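Local structure of 4-hydroxybenzoyl-CoA thioesterase (Bacillus halodurans, 5WH9) at residues I76-R81 with L90-I95. The protein probably hydrolyses the thioester bond of gentisyl-coenzyme A, as a hotdog-fold member of the 4-hydroxybenzoyl-CoA thioesterase family. Numbering follows the deposited sequence.
Sequences IRTSIR and LEHHFI
The antiparallel beta hairpin of strands 73-80 and 87-96, part of the hotdog-fold sheet that packs against helix 25-40, brings Ile76-Ile80 alongside Leu90-Phe94. The register pairs Arg77 with His93 and Ser79 with Glu91 as hydrogen-bonded pairs, each joined by two backbone bonds. Arg77 N gives to His93 O at 2.9 Å, and Glu91 N to Ser79 O at 2.8 Å. Ile76-Phe94, Thr78-His92 and Ile80-Leu90 are the non-hydrogen-bonded pairs, with side chains on the sheet face that carries helix 25-40, where Thr78 meets Ala33 and Phe37 and Leu90 meets Cys34. Here Ile76 lies beside Phe94, pointing the same way: its CG1 stands over one ring face, 4.0 Å from the Phe94 centroid and 18° off the normal, while CD1 comes within 3.5 Å of Phe94 CE2. Tyr26 meets the same phenyl ring edge-to-face. At the hairpin's other end, Ile80 CB touches Leu90 CD2 at 4.1 Å.

The Arg77, Ser79, Glu91 and His93 face is more polar. Glu91, with CG anti to the backbone N (chi1 -161°) and an extended chain, offers its two carboxylate oxygens to different partners. Glu91 OE2 lies 2.5 Å from NE2 of His93, two residues further along the same strand, a hydrogen bond in the model but one so short that its length is doubtful. Beyond the end of strand 73-80, Arg81 reaches back across Glu91, the guanidinium and carboxylate planes 60° apart, and closes a salt bridge from Arg81 NH1 to Glu91 OE1 at 2.9 Å.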
ATOM      1  N   ILE B  76      17.820   4.938  -7.080  1.00  7.14           N
ATOM      2  CA  ILE B  76      17.314   5.998  -7.918  1.00 13.72           C
ATOM      3  C   ILE B  76      18.318   7.133  -7.939  1.00 10.89           C
ATOM      4  O   ILE B  76      18.828   7.524  -6.894  1.00  9.98           O
ATOM      5  CB  ILE B  76      15.969   6.545  -7.402  1.00  7.80           C
ATOM      6  CG1 ILE B  76      14.850   5.527  -7.625  1.00 10.15           C
ATOM      7  CG2 ILE B  76      15.653   7.839  -8.108  1.00  7.40           C
ATOM      8  CD1 ILE B  76      13.517   5.882  -6.934  1.00  5.66           C
ATOM      9  N   ARG B  77      18.593   7.661  -9.124  1.00 25.83           N
ATOM     10  CA  ARG B  77      19.419   8.859  -9.261  1.00 26.56           C
ATOM     11  C   ARG B  77      18.511  10.067  -9.410  1.00 28.06           C
ATOM     12  O   ARG B  77      17.765  10.168 -10.390  1.00 23.97           O
ATOM     13  CB  ARG B  77      20.321   8.775 -10.497  1.00 32.02           C
ATOM     14  CG  ARG B  77      21.496   7.835 -10.372  1.00 37.44           C
ATOM     15  CD  ARG B  77      22.669   8.256 -11.280  1.00 38.79           C
ATOM     16  NE  ARG B  77      23.749   7.281 -11.191  1.00 38.70           N
ATOM     17  CZ  ARG B  77      23.938   6.282 -12.049  1.00 42.09           C
ATOM     18  NH1 ARG B  77      23.146   6.141 -13.106  1.00 32.57           N
ATOM     19  NH2 ARG B  77      24.939   5.430 -11.859  1.00 44.11           N
ATOM     20  N   THR B  78      18.582  10.987  -8.452  1.00 21.08           N
ATOM     21  CA  THR B  78      17.715  12.149  -8.482  1.00 19.10           C
ATOM     22  C   THR B  78      18.518  13.390  -8.789  1.00 22.80           C
ATOM     23  O   THR B  78      19.530  13.658  -8.160  1.00 23.73           O
ATOM     24  CB  THR B  78      16.972  12.326  -7.158  1.00 20.03           C
ATOM     25  OG1 THR B  78      16.211  11.146  -6.886  1.00 19.95           O
ATOM     26  CG2 THR B  78      16.023  13.506  -7.228  1.00 18.05           C
ATOM     27  N   SER B  79      18.080  14.132  -9.793  1.00 25.57           N
ATOM     28  CA  SER B  79      18.674  15.421 -10.078  1.00 27.60           C
ATOM     29  C   SER B  79      17.546  16.445 -10.094  1.00 31.38           C
ATOM     30  O   SER B  79      16.378  16.075 -10.208  1.00 32.92           O
ATOM     31  CB  SER B  79      19.420  15.377 -11.405  1.00 26.63           C
ATOM     32  OG  SER B  79      18.674  14.695 -12.392  1.00 27.23           O
ATOM     33  N   ILE B  80      17.878  17.723  -9.940  1.00 30.85           N
ATOM     34  CA  ILE B  80      16.863  18.772  -9.982  1.00 31.08           C
ATOM     35  C   ILE B  80      16.994  19.548 -11.296  1.00 35.71           C
ATOM     36  O   ILE B  80      18.093  19.905 -11.700  1.00 39.72           O
ATOM     37  CB  ILE B  80      16.953  19.702  -8.772  1.00 33.01           C
ATOM     38  CG1 ILE B  80      15.768  20.668  -8.764  1.00 35.53           C
ATOM     39  CG2 ILE B  80      18.257  20.466  -8.778  1.00 35.40           C
ATOM     40  CD1 ILE B  80      15.693  21.492  -7.510  1.00 39.07           C
ATOM     41  N   ARG B  81      15.897  19.697 -11.974  1.00 47.55           N
ATOM     42  CA  ARG B  81      15.933  20.218 -13.293  1.00 55.09           C
ATOM     43  C   ARG B  81      15.057  21.347 -13.778  1.00 52.50           C
ATOM     44  O   ARG B  81      15.151  21.596 -14.932  1.00 62.03           O
ATOM     45  CB  ARG B  81      15.833  19.069 -14.258  1.00 52.09           C
ATOM     46  CG  ARG B  81      14.446  18.705 -14.649  1.00 48.76           C
ATOM     47  CD  ARG B  81      14.446  18.362 -16.104  1.00 55.75           C
ATOM     48  NE  ARG B  81      13.118  18.062 -16.497  1.00 58.89           N
ATOM     49  CZ  ARG B  81      12.616  16.861 -16.467  1.00 57.73           C
ATOM     50  NH1 ARG B  81      13.328  15.824 -16.067  1.00 54.67           N
ATOM     51  NH2 ARG B  81      11.381  16.723 -16.820  1.00 59.37           N
ATOM     52  N   LEU B  90      12.018  17.290 -10.091  1.00 14.11           N
ATOM     53  CA  LEU B  90      13.027  16.279  -9.820  1.00 14.77           C
ATOM     54  C   LEU B  90      12.991  15.228 -10.913  1.00 12.93           C
ATOM     55  O   LEU B  90      11.932  14.680 -11.215  1.00  9.32           O
ATOM     56  CB  LEU B  90      12.756  15.597  -8.479  1.00 11.62           C
ATOM     57  CG  LEU B  90      12.853  16.475  -7.234  1.00 18.97           C
ATOM     58  CD1 LEU B  90      12.473  15.674  -5.974  1.00 20.29           C
ATOM     59  CD2 LEU B  90      14.254  17.072  -7.095  1.00 17.66           C
ATOM     60  N   GLU B  91      14.142  14.948 -11.502  1.00 17.08           N
ATOM     61  CA  GLU B  91      14.265  13.800 -12.377  1.00 18.78           C
ATOM     62  C   GLU B  91      14.747  12.568 -11.579  1.00 19.70           C
ATOM     63  O   GLU B  91      15.678  12.657 -10.763  1.00 22.05           O
ATOM     64  CB  GLU B  91      15.218  14.115 -13.524  1.00 25.14           C
ATOM     65  CG  GLU B  91      15.073  13.165 -14.719  1.00 32.30           C
ATOM     66  CD  GLU B  91      16.011  13.521 -15.870  1.00 48.39           C
ATOM     67  OE1 GLU B  91      15.557  14.183 -16.834  1.00 57.04           O
ATOM     68  OE2 GLU B  91      17.205  13.138 -15.814  1.00 42.46           O
ATOM     69  N   HIS B  92      14.099  11.428 -11.799  1.00 14.22           N
ATOM     70  CA  HIS B  92      14.452  10.192 -11.111  1.00 15.48           C
ATOM     71  C   HIS B  92      14.712   9.114 -12.128  1.00 19.62           C
ATOM     72  O   HIS B  92      13.876   8.875 -13.002  1.00 20.98           O
ATOM     73  CB  HIS B  92      13.320   9.703 -10.201  1.00 13.27           C
ATOM     74  CG  HIS B  92      13.039  10.606  -9.045  1.00  9.79           C
ATOM     75  ND1 HIS B  92      11.846  11.274  -8.897  1.00 11.95           N
ATOM     76  CD2 HIS B  92      13.802  10.965  -7.988  1.00 12.67           C
ATOM     77  CE1 HIS B  92      11.874  11.989  -7.787  1.00 13.90           C
ATOM     78  NE2 HIS B  92      13.050  11.815  -7.213  1.00 14.78           N
ATOM     79  N   HIS B  93      15.850   8.442 -11.989  1.00 21.68           N
ATOM     80  CA  HIS B  93      16.207   7.347 -12.865  1.00 21.95           C
ATOM     81  C   HIS B  93      16.427   6.080 -12.051  1.00 19.66           C
ATOM     82  O   HIS B  93      17.300   6.039 -11.179  1.00 19.37           O
ATOM     83  CB  HIS B  93      17.487   7.680 -13.622  1.00 23.62           C
ATOM     84  CG  HIS B  93      17.343   8.805 -14.595  1.00 28.01           C
ATOM     85  ND1 HIS B  93      16.615   8.694 -15.758  1.00 34.46           N
ATOM     86  CD2 HIS B  93      17.862  10.056 -14.596  1.00 33.42           C
ATOM     87  CE1 HIS B  93      16.680   9.830 -16.429  1.00 34.99           C
ATOM     88  NE2 HIS B  93      17.434  10.671 -15.747  1.00 36.81           N
ATOM     89  N   PHE B  94      15.648   5.048 -12.350  1.00 10.25           N
ATOM     90  CA  PHE B  94      15.784   3.765 -11.675  1.00 11.27           C
ATOM     91  C   PHE B  94      16.900   2.982 -12.313  1.00 15.44           C
ATOM     92  O   PHE B  94      16.911   2.759 -13.543  1.00 13.69           O
ATOM     93  CB  PHE B  94      14.483   2.964 -11.741  1.00 10.98           C
ATOM     94  CG  PHE B  94      13.348   3.631 -11.044  1.00 12.62           C
ATOM     95  CD1 PHE B  94      12.769   4.777 -11.585  1.00 11.28           C
ATOM     96  CD2 PHE B  94      12.867   3.135  -9.838  1.00 10.65           C
ATOM     97  CE1 PHE B  94      11.731   5.407 -10.933  1.00 10.42           C
ATOM     98  CE2 PHE B  94      11.818   3.764  -9.177  1.00  8.01           C
ATOM     99  CZ  PHE B  94      11.254   4.894  -9.729  1.00 13.32           C
ATOM    100  N   ILE B  95      17.856   2.591 -11.476  1.00 21.84           N
ATOM    101  CA  ILE B  95      18.978   1.805 -11.929  1.00 18.84           C
ATOM    102  C   ILE B  95      18.937   0.405 -11.313  1.00 17.55           C
ATOM    103  O   ILE B  95      18.908   0.235 -10.100  1.00 22.11           O
ATOM    104  CB  ILE B  95      20.327   2.506 -11.651  1.00 25.34           C
ATOM    105  CG1 ILE B  95      20.509   3.699 -12.584  1.00 25.93           C
ATOM    106  CG2 ILE B  95      21.493   1.549 -11.897  1.00 23.54           C
ATOM    107  CD1 ILE B  95      19.928   4.963 -12.084  1.00 27.19           C
TER